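Protein SSD1 (Saccharomyces cerevisiae S288C, PDB 7AM1) binds untranslated regions of mRNA and represses translation, as a non-enzymatic pseudonuclease of the RNase II family. Local coordinates at residues A[59-63]-A[207-212]; A[318-322]-A[709-713]; A[377-381]-A[549-553]; A[510-514]-A[605-609]; A[782-788]-A[907-913]. One frame throughout, in Å; residues are numbered along the deposited sequence.

Contact 1: residues A[59-63]-A[207-212]; sequences DRNRA and GHVVAV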
# COMPACT_ATOMS: atom_id res chain seq x y z
N ASP A 59 -22.96 18.07 -2.35
CA ASP A 59 -23.40 16.93 -1.55
C ASP A 59 -22.30 16.40 -0.64
O ASP A 59 -22.60 15.76 0.37
CB ASP A 59 -23.93 15.83 -2.46
CG ASP A 59 -25.26 16.20 -3.11
OD1 ASP A 59 -25.87 17.20 -2.68
OD2 ASP A 59 -25.68 15.50 -4.05
N ARG A 60 -21.03 16.62 -0.99
CA ARG A 60 -19.94 16.26 -0.10
C ARG A 60 -19.89 17.18 1.11
O ARG A 60 -19.37 16.79 2.17
CB ARG A 60 -18.60 16.31 -0.83
CG ARG A 60 -17.47 15.65 -0.07
CD ARG A 60 -16.15 15.81 -0.79
NE ARG A 60 -16.26 15.37 -2.17
CZ ARG A 60 -15.26 15.40 -3.05
NH1 ARG A 60 -14.07 15.85 -2.67
NH2 ARG A 60 -15.46 14.98 -4.29
N ASN A 61 -20.40 18.40 0.96
CA ASN A 61 -20.59 19.34 2.06
C ASN A 61 -19.34 19.51 2.91
O ASN A 61 -19.37 19.43 4.14
CB ASN A 61 -21.78 18.93 2.93
CG ASN A 61 -22.33 20.08 3.73
OD1 ASN A 61 -21.90 21.22 3.56
ND2 ASN A 61 -23.29 19.79 4.60
N ARG A 62 -18.22 19.77 2.25
CA ARG A 62 -16.98 20.21 2.89
C ARG A 62 -16.31 19.10 3.69
O ARG A 62 -15.32 19.37 4.39
CB ARG A 62 -17.24 21.42 3.79
CG ARG A 62 -17.92 22.57 3.05
CD ARG A 62 -18.59 23.58 3.98
NE ARG A 62 -19.77 23.01 4.63
CZ ARG A 62 -20.05 23.11 5.93
NH1 ARG A 62 -19.24 23.78 6.74
NH2 ARG A 62 -21.14 22.54 6.42
N ALA A 63 -16.78 17.86 3.60
CA ALA A 63 -16.10 16.76 4.26
C ALA A 63 -14.76 16.49 3.59
O ALA A 63 -14.56 16.78 2.41
CB ALA A 63 -16.97 15.50 4.23
N GLY A 207 -26.26 9.67 -1.88
CA GLY A 207 -26.65 10.51 -0.76
C GLY A 207 -25.87 11.80 -0.72
O GLY A 207 -25.19 12.18 -1.68
N HIS A 208 -26.02 12.50 0.40
CA HIS A 208 -25.28 13.73 0.65
C HIS A 208 -24.90 13.79 2.12
O HIS A 208 -25.57 13.21 2.98
CB HIS A 208 -26.08 14.99 0.24
CG HIS A 208 -27.29 15.24 1.08
ND1 HIS A 208 -27.56 16.47 1.65
CD2 HIS A 208 -28.32 14.44 1.43
CE1 HIS A 208 -28.69 16.41 2.33
NE2 HIS A 208 -29.17 15.18 2.21
N VAL A 209 -23.80 14.49 2.40
CA VAL A 209 -23.23 14.54 3.74
C VAL A 209 -23.99 15.60 4.54
O VAL A 209 -24.09 16.75 4.13
CB VAL A 209 -21.73 14.85 3.67
CG1 VAL A 209 -21.17 15.12 5.06
CG2 VAL A 209 -20.98 13.70 3.00
N VAL A 210 -24.53 15.20 5.69
CA VAL A 210 -25.27 16.12 6.55
C VAL A 210 -24.51 16.47 7.82
O VAL A 210 -24.95 17.36 8.56
CB VAL A 210 -26.67 15.57 6.91
CG1 VAL A 210 -27.48 15.35 5.64
CG2 VAL A 210 -26.56 14.28 7.73
N ALA A 211 -23.40 15.79 8.11
CA ALA A 211 -22.60 16.11 9.28
C ALA A 211 -21.28 15.36 9.19
O ALA A 211 -21.21 14.29 8.58
CB ALA A 211 -23.34 15.75 10.58
N VAL A 212 -20.25 15.93 9.80
CA VAL A 212 -18.98 15.24 10.00
C VAL A 212 -18.99 14.69 11.42
O VAL A 212 -19.08 15.46 12.39
CB VAL A 212 -17.78 16.17 9.77
CG1 VAL A 212 -16.48 15.43 10.10
CG2 VAL A 212 -17.76 16.69 8.34
O HOH W 1 -25.09 12.56 -4.30

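Contact 2: residues A[318-322]-A[709-713]; sequences ILRDN and AQEQA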
# COMPACT_ATOMS: atom_id res chain seq x y z
N ILE A 318 7.43 13.36 2.24
CA ILE A 318 6.62 12.15 2.31
C ILE A 318 6.21 11.86 3.75
O ILE A 318 5.06 11.52 4.03
CB ILE A 318 7.37 10.95 1.69
CG1 ILE A 318 7.44 11.12 0.17
CG2 ILE A 318 6.70 9.62 2.08
CD1 ILE A 318 8.40 10.19 -0.52
N LEU A 319 7.16 12.01 4.68
CA LEU A 319 6.85 11.74 6.08
C LEU A 319 5.83 12.72 6.63
O LEU A 319 4.85 12.32 7.27
CB LEU A 319 8.14 11.77 6.91
CG LEU A 319 9.08 10.57 6.76
CD1 LEU A 319 10.42 10.86 7.42
CD2 LEU A 319 8.46 9.31 7.35
N ARG A 320 6.03 14.02 6.38
CA ARG A 320 5.12 15.03 6.90
C ARG A 320 3.73 14.90 6.28
O ARG A 320 2.72 15.06 6.97
CB ARG A 320 5.63 16.44 6.63
CG ARG A 320 7.01 16.81 7.12
CD ARG A 320 7.06 17.00 8.61
NE ARG A 320 8.44 17.13 9.06
CZ ARG A 320 9.13 18.27 9.03
NH1 ARG A 320 8.55 19.39 8.60
NH2 ARG A 320 10.38 18.31 9.45
N ASP A 321 3.67 14.66 4.97
CA ASP A 321 2.38 14.51 4.31
C ASP A 321 1.60 13.35 4.91
O ASP A 321 0.37 13.36 4.88
CB ASP A 321 2.57 14.28 2.81
CG ASP A 321 1.27 14.41 2.04
OD1 ASP A 321 0.53 15.39 2.27
OD2 ASP A 321 1.01 13.54 1.18
N ASN A 322 2.31 12.35 5.42
CA ASN A 322 1.68 11.24 6.11
C ASN A 322 1.74 11.38 7.63
O ASN A 322 1.65 10.37 8.34
CB ASN A 322 2.32 9.94 5.63
CG ASN A 322 1.95 9.62 4.20
OD1 ASN A 322 0.82 9.23 3.91
ND2 ASN A 322 2.89 9.82 3.28
N ALA A 709 3.43 6.13 3.04
CA ALA A 709 4.80 6.61 3.01
C ALA A 709 5.73 5.59 2.38
O ALA A 709 6.58 5.93 1.55
CB ALA A 709 5.27 6.95 4.43
N GLN A 710 5.57 4.31 2.75
CA GLN A 710 6.45 3.28 2.22
C GLN A 710 6.35 3.19 0.70
O GLN A 710 7.36 3.21 -0.00
CB GLN A 710 6.14 1.94 2.88
CG GLN A 710 6.82 0.75 2.21
CD GLN A 710 6.74 -0.52 3.05
OE1 GLN A 710 6.19 -1.54 2.62
NE2 GLN A 710 7.31 -0.46 4.24
N GLU A 711 5.12 3.15 0.17
CA GLU A 711 4.96 3.02 -1.28
C GLU A 711 5.37 4.30 -2.00
O GLU A 711 5.88 4.24 -3.13
CB GLU A 711 3.53 2.64 -1.61
CG GLU A 711 3.17 1.24 -1.09
CD GLU A 711 2.40 0.39 -2.09
OE1 GLU A 711 1.73 0.97 -2.97
OE2 GLU A 711 2.47 -0.85 -1.98
N GLN A 712 5.12 5.47 -1.40
CA GLN A 712 5.54 6.72 -2.02
C GLN A 712 7.06 6.79 -2.13
O GLN A 712 7.60 7.29 -3.12
CB GLN A 712 5.00 7.90 -1.21
CG GLN A 712 3.52 8.16 -1.47
CD GLN A 712 2.90 9.11 -0.47
OE1 GLN A 712 3.59 9.71 0.35
NE2 GLN A 712 1.58 9.22 -0.51
N ALA A 713 7.77 6.30 -1.10
CA ALA A 713 9.22 6.32 -1.13
C ALA A 713 9.76 5.28 -2.12
O ALA A 713 10.75 5.54 -2.82
CB ALA A 713 9.77 6.08 0.28
O HOH W 2 0.28 10.87 1.83
O HOH W 3 3.54 12.69 -0.44

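Contact 3: residues A[377-381]-A[549-553]; sequences EFALH and INEIK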
# COMPACT_ATOMS: atom_id res chain seq x y z
N GLU A 377 12.64 -8.98 16.86
CA GLU A 377 11.56 -8.99 17.83
C GLU A 377 10.80 -10.31 17.88
O GLU A 377 9.85 -10.44 18.66
CB GLU A 377 10.58 -7.84 17.56
CG GLU A 377 9.88 -7.84 16.20
CD GLU A 377 9.07 -6.56 16.00
OE1 GLU A 377 8.37 -6.16 16.95
OE2 GLU A 377 9.12 -5.96 14.90
N PHE A 378 11.22 -11.31 17.09
CA PHE A 378 10.53 -12.59 17.01
C PHE A 378 11.57 -13.69 16.96
O PHE A 378 12.58 -13.57 16.27
CB PHE A 378 9.64 -12.64 15.77
CG PHE A 378 8.85 -13.90 15.64
CD1 PHE A 378 7.71 -14.08 16.40
CD2 PHE A 378 9.21 -14.88 14.73
CE1 PHE A 378 6.96 -15.23 16.27
CE2 PHE A 378 8.46 -16.02 14.60
CZ PHE A 378 7.33 -16.20 15.37
N ALA A 379 11.32 -14.76 17.71
CA ALA A 379 12.23 -15.89 17.78
C ALA A 379 11.42 -17.18 17.81
O ALA A 379 10.25 -17.19 18.20
CB ALA A 379 13.15 -15.80 19.00
N LEU A 380 12.06 -18.28 17.40
CA LEU A 380 11.38 -19.55 17.28
C LEU A 380 12.25 -20.68 17.83
O LEU A 380 13.48 -20.58 17.84
CB LEU A 380 11.07 -19.90 15.81
CG LEU A 380 9.99 -19.15 15.05
CD1 LEU A 380 10.12 -19.49 13.57
CD2 LEU A 380 8.61 -19.50 15.58
N HIS A 381 11.59 -21.75 18.25
CA HIS A 381 12.27 -23.02 18.44
C HIS A 381 11.35 -24.13 17.96
O HIS A 381 10.13 -23.97 17.92
CB HIS A 381 12.70 -23.27 19.90
CG HIS A 381 11.59 -23.67 20.82
ND1 HIS A 381 10.97 -22.79 21.68
CD2 HIS A 381 11.04 -24.89 21.08
CE1 HIS A 381 10.06 -23.43 22.40
NE2 HIS A 381 10.08 -24.71 22.05
N ILE A 549 8.16 -17.49 7.88
CA ILE A 549 7.99 -16.79 9.14
C ILE A 549 6.65 -16.06 9.17
O ILE A 549 6.01 -15.97 10.23
CB ILE A 549 9.16 -15.82 9.39
CG1 ILE A 549 10.50 -16.58 9.42
CG2 ILE A 549 8.93 -15.01 10.66
CD1 ILE A 549 10.60 -17.69 10.47
N ASN A 550 6.20 -15.54 8.02
CA ASN A 550 4.94 -14.79 7.99
C ASN A 550 3.74 -15.69 8.26
O ASN A 550 2.80 -15.28 8.95
CB ASN A 550 4.78 -14.08 6.63
CG ASN A 550 3.72 -12.97 6.66
OD1 ASN A 550 3.58 -12.24 7.65
ND2 ASN A 550 2.96 -12.84 5.57
N GLU A 551 3.75 -16.92 7.74
CA GLU A 551 2.61 -17.80 7.99
C GLU A 551 2.61 -18.30 9.43
O GLU A 551 1.55 -18.55 9.99
CB GLU A 551 2.61 -18.97 7.01
CG GLU A 551 2.12 -18.59 5.61
CD GLU A 551 0.65 -18.16 5.59
OE1 GLU A 551 -0.15 -18.72 6.37
OE2 GLU A 551 0.31 -17.26 4.79
N ILE A 552 3.79 -18.42 10.04
CA ILE A 552 3.83 -18.75 11.46
C ILE A 552 3.29 -17.59 12.29
O ILE A 552 2.52 -17.79 13.23
CB ILE A 552 5.26 -19.14 11.88
CG1 ILE A 552 5.61 -20.52 11.32
CG2 ILE A 552 5.41 -19.13 13.41
CD1 ILE A 552 7.08 -20.87 11.42
N LYS A 553 3.66 -16.35 11.94
CA LYS A 553 3.17 -15.18 12.67
C LYS A 553 1.66 -15.01 12.48
O LYS A 553 0.97 -14.56 13.40
CB LYS A 553 3.91 -13.93 12.21
CG LYS A 553 5.32 -13.81 12.75
CD LYS A 553 6.08 -12.66 12.12
CE LYS A 553 7.46 -12.49 12.75
NZ LYS A 553 8.22 -11.36 12.15

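Contact 4: residues A[510-514]-A[605-609]; sequences RINDP and DELIK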
# COMPACT_ATOMS: atom_id res chain seq x y z
N ARG A 510 -4.92 -22.77 6.62
CA ARG A 510 -5.49 -21.43 6.53
C ARG A 510 -6.24 -21.22 5.22
O ARG A 510 -7.35 -20.68 5.22
CB ARG A 510 -4.39 -20.37 6.68
CG ARG A 510 -4.95 -18.94 6.79
CD ARG A 510 -3.87 -17.88 6.95
NE ARG A 510 -2.95 -17.83 5.81
CZ ARG A 510 -3.26 -17.39 4.59
NH1 ARG A 510 -2.35 -17.39 3.63
NH2 ARG A 510 -4.50 -16.97 4.33
N ILE A 511 -5.65 -21.64 4.10
CA ILE A 511 -6.30 -21.47 2.80
C ILE A 511 -7.06 -22.72 2.38
O ILE A 511 -7.56 -22.79 1.26
CB ILE A 511 -5.29 -21.07 1.70
CG1 ILE A 511 -4.27 -22.18 1.43
CG2 ILE A 511 -4.60 -19.77 2.06
CD1 ILE A 511 -3.58 -22.05 0.07
N ASN A 512 -7.14 -23.72 3.26
CA ASN A 512 -8.01 -24.87 3.04
C ASN A 512 -7.59 -25.67 1.80
O ASN A 512 -8.42 -26.15 1.03
CB ASN A 512 -9.47 -24.42 2.92
CG ASN A 512 -10.45 -25.56 3.04
OD1 ASN A 512 -10.23 -26.48 3.82
ND2 ASN A 512 -11.54 -25.49 2.29
N ASP A 513 -6.28 -25.83 1.62
CA ASP A 513 -5.73 -26.59 0.50
C ASP A 513 -4.63 -27.50 1.03
O ASP A 513 -3.47 -27.07 1.17
CB ASP A 513 -5.18 -25.66 -0.58
CG ASP A 513 -4.74 -26.42 -1.82
OD1 ASP A 513 -4.94 -27.65 -1.86
OD2 ASP A 513 -4.19 -25.79 -2.75
N PRO A 514 -4.95 -28.77 1.34
CA PRO A 514 -3.95 -29.65 1.97
C PRO A 514 -2.62 -29.73 1.24
O PRO A 514 -1.57 -29.83 1.89
CB PRO A 514 -4.66 -31.01 1.98
CG PRO A 514 -6.10 -30.68 2.05
CD PRO A 514 -6.26 -29.43 1.22
N ASP A 605 -11.88 -18.44 0.25
CA ASP A 605 -11.36 -19.79 0.08
C ASP A 605 -11.19 -20.14 -1.40
O ASP A 605 -10.07 -20.39 -1.87
CB ASP A 605 -12.31 -20.77 0.77
CG ASP A 605 -11.86 -22.21 0.68
OD1 ASP A 605 -11.32 -22.61 -0.36
OD2 ASP A 605 -12.08 -22.97 1.66
N GLU A 606 -12.29 -20.17 -2.15
CA GLU A 606 -12.22 -20.62 -3.53
C GLU A 606 -11.58 -19.59 -4.44
O GLU A 606 -10.91 -19.95 -5.42
CB GLU A 606 -13.63 -20.97 -4.03
CG GLU A 606 -14.27 -22.13 -3.27
CD GLU A 606 -13.49 -23.42 -3.42
OE1 GLU A 606 -12.78 -23.58 -4.44
OE2 GLU A 606 -13.57 -24.27 -2.51
N LEU A 607 -11.75 -18.30 -4.14
CA LEU A 607 -11.17 -17.26 -4.97
C LEU A 607 -9.64 -17.33 -4.94
O LEU A 607 -8.98 -17.34 -5.99
CB LEU A 607 -11.67 -15.89 -4.51
CG LEU A 607 -11.59 -14.75 -5.53
CD1 LEU A 607 -12.38 -13.54 -5.04
CD2 LEU A 607 -10.14 -14.39 -5.81
N ILE A 608 -9.07 -17.38 -3.74
CA ILE A 608 -7.61 -17.43 -3.59
C ILE A 608 -7.06 -18.70 -4.23
O ILE A 608 -6.00 -18.68 -4.87
CB ILE A 608 -7.24 -17.35 -2.10
CG1 ILE A 608 -7.54 -15.97 -1.53
CG2 ILE A 608 -5.77 -17.73 -1.89
CD1 ILE A 608 -6.92 -14.83 -2.26
N LYS A 609 -7.75 -19.83 -4.05
CA LYS A 609 -7.31 -21.07 -4.67
C LYS A 609 -7.31 -20.96 -6.19
O LYS A 609 -6.42 -21.50 -6.85
CB LYS A 609 -8.22 -22.22 -4.23
CG LYS A 609 -8.03 -22.66 -2.79
CD LYS A 609 -8.92 -23.86 -2.47
CE LYS A 609 -8.96 -24.12 -0.98
NZ LYS A 609 -10.10 -25.01 -0.59

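Contact 5: residues A[782-788]-A[907-913]; sequences WQPGVDS and RALNPFM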
# COMPACT_ATOMS: atom_id res chain seq x y z
N TRP A 782 -2.18 3.05 -36.72
CA TRP A 782 -0.99 3.84 -36.52
C TRP A 782 -0.69 4.74 -37.71
O TRP A 782 -1.02 4.42 -38.86
CB TRP A 782 0.22 2.94 -36.28
CG TRP A 782 0.25 2.27 -34.95
CD1 TRP A 782 -0.27 1.04 -34.62
CD2 TRP A 782 0.85 2.77 -33.75
NE1 TRP A 782 -0.03 0.76 -33.30
CE2 TRP A 782 0.65 1.81 -32.74
CE3 TRP A 782 1.53 3.95 -33.43
CZ2 TRP A 782 1.11 1.99 -31.44
CZ3 TRP A 782 1.98 4.12 -32.15
CH2 TRP A 782 1.77 3.15 -31.17
N GLN A 783 -0.03 5.86 -37.43
CA GLN A 783 0.61 6.64 -38.48
C GLN A 783 1.90 5.93 -38.88
O GLN A 783 2.81 5.82 -38.04
CB GLN A 783 0.93 8.04 -38.00
CG GLN A 783 -0.25 8.85 -37.53
CD GLN A 783 0.17 10.19 -36.97
OE1 GLN A 783 1.23 10.72 -37.34
NE2 GLN A 783 -0.63 10.74 -36.06
N PRO A 784 2.03 5.44 -40.11
CA PRO A 784 3.25 4.70 -40.47
C PRO A 784 4.49 5.58 -40.33
O PRO A 784 4.47 6.77 -40.66
CB PRO A 784 3.00 4.28 -41.92
CG PRO A 784 2.00 5.26 -42.44
CD PRO A 784 1.12 5.60 -41.26
N GLY A 785 5.56 4.98 -39.81
CA GLY A 785 6.85 5.62 -39.77
C GLY A 785 7.07 6.62 -38.65
O GLY A 785 8.17 7.18 -38.56
N VAL A 786 6.07 6.87 -37.81
CA VAL A 786 6.18 7.85 -36.74
C VAL A 786 6.55 7.13 -35.45
O VAL A 786 5.78 6.32 -34.93
CB VAL A 786 4.88 8.65 -36.58
CG1 VAL A 786 5.02 9.70 -35.48
CG2 VAL A 786 4.51 9.32 -37.90
N ASP A 787 7.73 7.45 -34.91
CA ASP A 787 8.23 6.78 -33.71
C ASP A 787 7.48 7.30 -32.48
O ASP A 787 7.45 8.51 -32.23
CB ASP A 787 9.73 7.01 -33.57
CG ASP A 787 10.38 6.14 -32.50
OD1 ASP A 787 9.65 5.46 -31.75
OD2 ASP A 787 11.62 6.14 -32.42
N SER A 788 6.88 6.37 -31.73
CA SER A 788 6.19 6.73 -30.49
C SER A 788 7.16 7.30 -29.47
O SER A 788 6.76 8.10 -28.61
CB SER A 788 5.49 5.51 -29.88
OG SER A 788 4.49 4.99 -30.74
N ARG A 907 4.02 4.26 -23.15
CA ARG A 907 3.55 4.37 -24.52
C ARG A 907 3.81 3.06 -25.24
O ARG A 907 4.81 2.39 -24.99
CB ARG A 907 4.24 5.52 -25.25
CG ARG A 907 3.98 6.89 -24.65
CD ARG A 907 5.00 7.91 -25.11
NE ARG A 907 4.39 9.23 -25.23
CZ ARG A 907 4.91 10.24 -25.92
NH1 ARG A 907 6.07 10.10 -26.56
NH2 ARG A 907 4.27 11.40 -25.96
N ALA A 908 2.89 2.70 -26.14
CA ALA A 908 3.12 1.56 -27.01
C ALA A 908 4.14 1.92 -28.08
O ALA A 908 4.11 3.02 -28.64
CB ALA A 908 1.82 1.11 -27.68
N LEU A 909 5.04 0.98 -28.36
CA LEU A 909 5.94 1.09 -29.49
C LEU A 909 5.12 1.04 -30.78
O LEU A 909 4.19 0.24 -30.91
CB LEU A 909 6.94 -0.07 -29.45
CG LEU A 909 8.07 -0.11 -30.49
CD1 LEU A 909 9.07 1.00 -30.22
CD2 LEU A 909 8.76 -1.47 -30.51
N ASN A 910 5.43 1.94 -31.71
CA ASN A 910 4.78 1.90 -33.01
C ASN A 910 5.36 0.76 -33.84
O ASN A 910 6.51 0.84 -34.29
CB ASN A 910 4.97 3.23 -33.75
CG ASN A 910 4.21 3.28 -35.07
OD1 ASN A 910 3.74 2.26 -35.57
ND2 ASN A 910 4.12 4.47 -35.65
N PRO A 911 4.60 -0.31 -34.09
CA PRO A 911 5.15 -1.42 -34.87
C PRO A 911 5.34 -1.07 -36.34
O PRO A 911 6.00 -1.84 -37.05
CB PRO A 911 4.12 -2.53 -34.69
CG PRO A 911 2.85 -1.82 -34.45
CD PRO A 911 3.18 -0.53 -33.75
N PHE A 912 4.78 0.03 -36.82
CA PHE A 912 4.97 0.45 -38.20
C PHE A 912 5.95 1.61 -38.33
O PHE A 912 5.81 2.46 -39.21
CB PHE A 912 3.63 0.84 -38.82
CG PHE A 912 2.62 -0.26 -38.78
CD1 PHE A 912 2.60 -1.24 -39.76
CD2 PHE A 912 1.68 -0.31 -37.77
CE1 PHE A 912 1.66 -2.25 -39.72
CE2 PHE A 912 0.74 -1.32 -37.72
CZ PHE A 912 0.73 -2.29 -38.70
N MET A 913 6.97 1.63 -37.47
CA MET A 913 8.07 2.57 -37.59
C MET A 913 9.13 1.99 -38.52
O MET A 913 9.23 0.77 -38.69
CB MET A 913 8.68 2.87 -36.22
CG MET A 913 9.26 1.66 -35.51
SD MET A 913 9.95 2.05 -33.89
CE MET A 913 11.25 3.18 -34.39
O HOH W 4 7.80 3.59 -32.18

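Contact 1: residues A[59-63]-A[207-212]
Asn61 works its side-chain amide two ways: ND2 reaches across to the strand at Val209 O, 3.2 Å away, while OD1 braces the turn by accepting from Arg62. OD1 lies in the guanidinium plane of Arg62, and NE (3.0 Å) and NH2 both come to it from above the same face of the Asn61 amide. The fold is consistent with the first of the two cold-shock (OB) domains of the RNase II family. Here the short helix 56-60, lying between strands 52-55 and 68-73 in the chain, runs out beside strand 206-214. The chain then reverses through a type I' turn from Arg60 to Ala63, with Asn61 and Arg62 at positive phi. CG of Asn61 stands opposite its own N (chi1 -159°), which swings the amide toward Val209, whose O lies close to the amide plane. ND2 also donates to Ala8 O, so the N-terminal loop is gathered in here.

At the helix end, Val209 N donates to Asp59 O at 2.7 Å, almost straight at 177°. The His208 side chain crosses that of Asp59 at about a right angle, CB to CB 3.6 Å, and the ring turns away to bond Glu72. Ala63 CB rests on Val209 CG1 and Val212 CG2. Water 1 closes the other end, donating to Asp59 OD2 at 3.0 Å and to Gly207 O at 2.6 Å.

Contact 2: residues A[318-322]-A[709-713]
The amides of Asn322 and Gln712 meet with their planes 40° apart. Gln712 OE1 lies at the edge of the Asn322 amide, in its plane, and accepts from ND2 at 3.0 Å. ND2 stands above the carbonyl plane of Gln712, not on a lone pair. The same OE1 touches Ile318 CG2 at 3.6 Å. Asn322 ND2 also donates to Ile318 O at 2.9 Å, and Asn322 N reaches that oxygen from the opposite face. The contact joins the end of helix 311-321, in the second cold-shock domain, to the long helix 689-725. Gln712 runs out extended beyond CG and slides past Ile318 in the opposite direction. Ile318 sets CG2 against Ala709 CB at 3.8 Å and CD1 against Ala713. Asn322 OD1 is held by Gln708. With a leucine in place of Asn322, Gln712 OE1 would probably lose its amide donor, and Ile318 O would keep only the backbone N of this residue.

Water 2 donates to Asp321 OD2 and Asn322 OD1 and accepts from Gln712 NE2. Water 3 joins Asp321 OD2 to Gln712 OE1. The interface is therefore part apolar and part polar: an isoleucine packs on alanines, while amides and waters supply partners for the buried asparagine.

Contact 3: residues A[377-381]-A[549-553]
Strand 378-381 and helix 549-553 cross almost at a right angle, 92° between their directions, with their axes 11.0 Å apart. The nearest CA atoms are those of Phe378 and Lys553, 8.9 Å from each other, so side chains fill the gap. Phe378 and Leu380, two residues apart on the strand, both point toward the helix.

Lys553 lies over one face of the Phe378 ring. Its chain is extended beyond CG and slides past the phenylalanine in the opposite direction. CE makes a CH-pi contact, 3.8 Å from the ring centroid and 26° off the normal. It sits nearer the rim than the middle, and Phe378 CG is its closest ring atom. CE comes closest to the ring; NZ passes on beyond, near Phe378 CB.

The two segments belong to the RNB domain, where strand 378-384 is part of a mixed sheet and helix 544-568 packs across it. Ile552 CG2 comes to the edge of the phenylalanine ring, near its plane, 4.0 Å from CZ. Ile549 CG2 approaches CD2 obliquely.

Leu380 holds the other end of the contact. Its CD1 meets Ile549 CD1 at 3.6 Å. Ile549 brings that methyl forward through its bent chain, chi2 -58°. Leu380 and Ile552 reach toward each other tip to tip, CD2 to CG2 at 3.9 Å. Ile552 also leans on Val499 and Ala503 of helix 495-510, and Ile549 on Leu480 and Leu483 of helix 480-488.

Contact 4: residues A[510-514]-A[605-609]
Past the end of helix 495-510 the chain passes beside helix 604-612, with Ile511 CA 6.0 Å from Asp605 CA. Within the RNB domain, a Schellman motif ends helix 495-510, with Asn512 at positive phi as its C-prime residue. That turn presents both the carbonyl and the side chain of Asn512 to helix 604-612.

Asn512 ND2 donates to Asp605 OD2 at 2.7 Å. The carboxylate receives it on the syn lone pair of OD2, the side of its other oxygen. Amide and carboxylate planes stand nearly perpendicular, 88° apart. CG of the asparagine lies opposite its own N (chi1 -165°), which carries the amide across to the helix. Were Asp605 an alanine, Asn512 ND2 would probably be left without this acceptor and its amide freer to rotate, and Lys609 would lose a nearby negative charge.

Lys609, one helical turn on from Asp605, reaches over with an extended chain. Its tip lies 3.3 Å from Asn512 ND2, NZ to ND2, but both are donors and do not bond. A salt bridge from Lys609 NZ to Asp605 OD1 is weak and doubtful, because that oxygen is crowded in the model. Ile511 is buried beside the helix, and its side chain packs on Ala516. The shortest link between the segments is Lys609 NZ to Asn512 O, 2.6 Å, with the donor above the carbonyl plane.

Contact 5: residues A[782-788]-A[907-913]
Asn910 has CG opposite its own N (chi1 -175°). Trp782 has CG beside its N, and its ring is turned square, chi2 90°. These settings slide the amide and the indole past each other, their planes only 21° apart. Asn910 OD1 rides over one indole face, toward the rim. Asn910 CA sits above the six-membered ring, 3.7 Å from its centroid, and Pro911 CD is equally far above the five-membered ring, both as CH-pi contacts. Ala908 CB lies at the indole edge, in plane. Trp782 NE1 turns to Gln881, and Phe912 meets the indole obliquely.

The amide is gripped at both ends. ND2 donates to Val786 O at 2.6 Å and Gln783 O at 3.0 Å. OD1 accepts from Phe912 N, which makes an Asx turn within the type I turn from Asn910 to Met913. In segment 782-788 a type II turn from Gln783 to Val786 brings Gly785 N to Phe912 O at 2.6 Å. Ser788 OG donates to Ala908 O at 2.9 Å, in the carbonyl plane. Water 4 accepts from Ser788 N and Asn910 N.

Two sheets of the C-terminal part, consistent with the OB-type C-terminal domain of DIS3L2-like proteins, are joined through the loops after strands 777-782 and 903-908. One asparagine serves two loop carbonyls and its own turn, so mostly side-chain bonds, with one backbone bond from Gly785 N, join loops that do not pair as strands.

From the N terminus, contact 1 closes first, in what is probably the first cold-shock domain, tying the turn after helix 56-60 to strand 206-214. Contact 2 follows and spans a long loop, tying the second cold-shock domain to helix 689-725. Contacts 3 and 4 both fall within that loop, in the RNB domain. Contact 3 ties strand 378-384 to helix 544-568, and contact 4 the end of helix 495-510 to helix 604-612. Their segments alternate along the chain, so they cross. They also touch, through a salt bridge from Arg510 NH1 to Glu551 OE2 at 2.9 Å. Contact 5 comes last, joining the loop after strand 777-782 to the chain after strand 903-908.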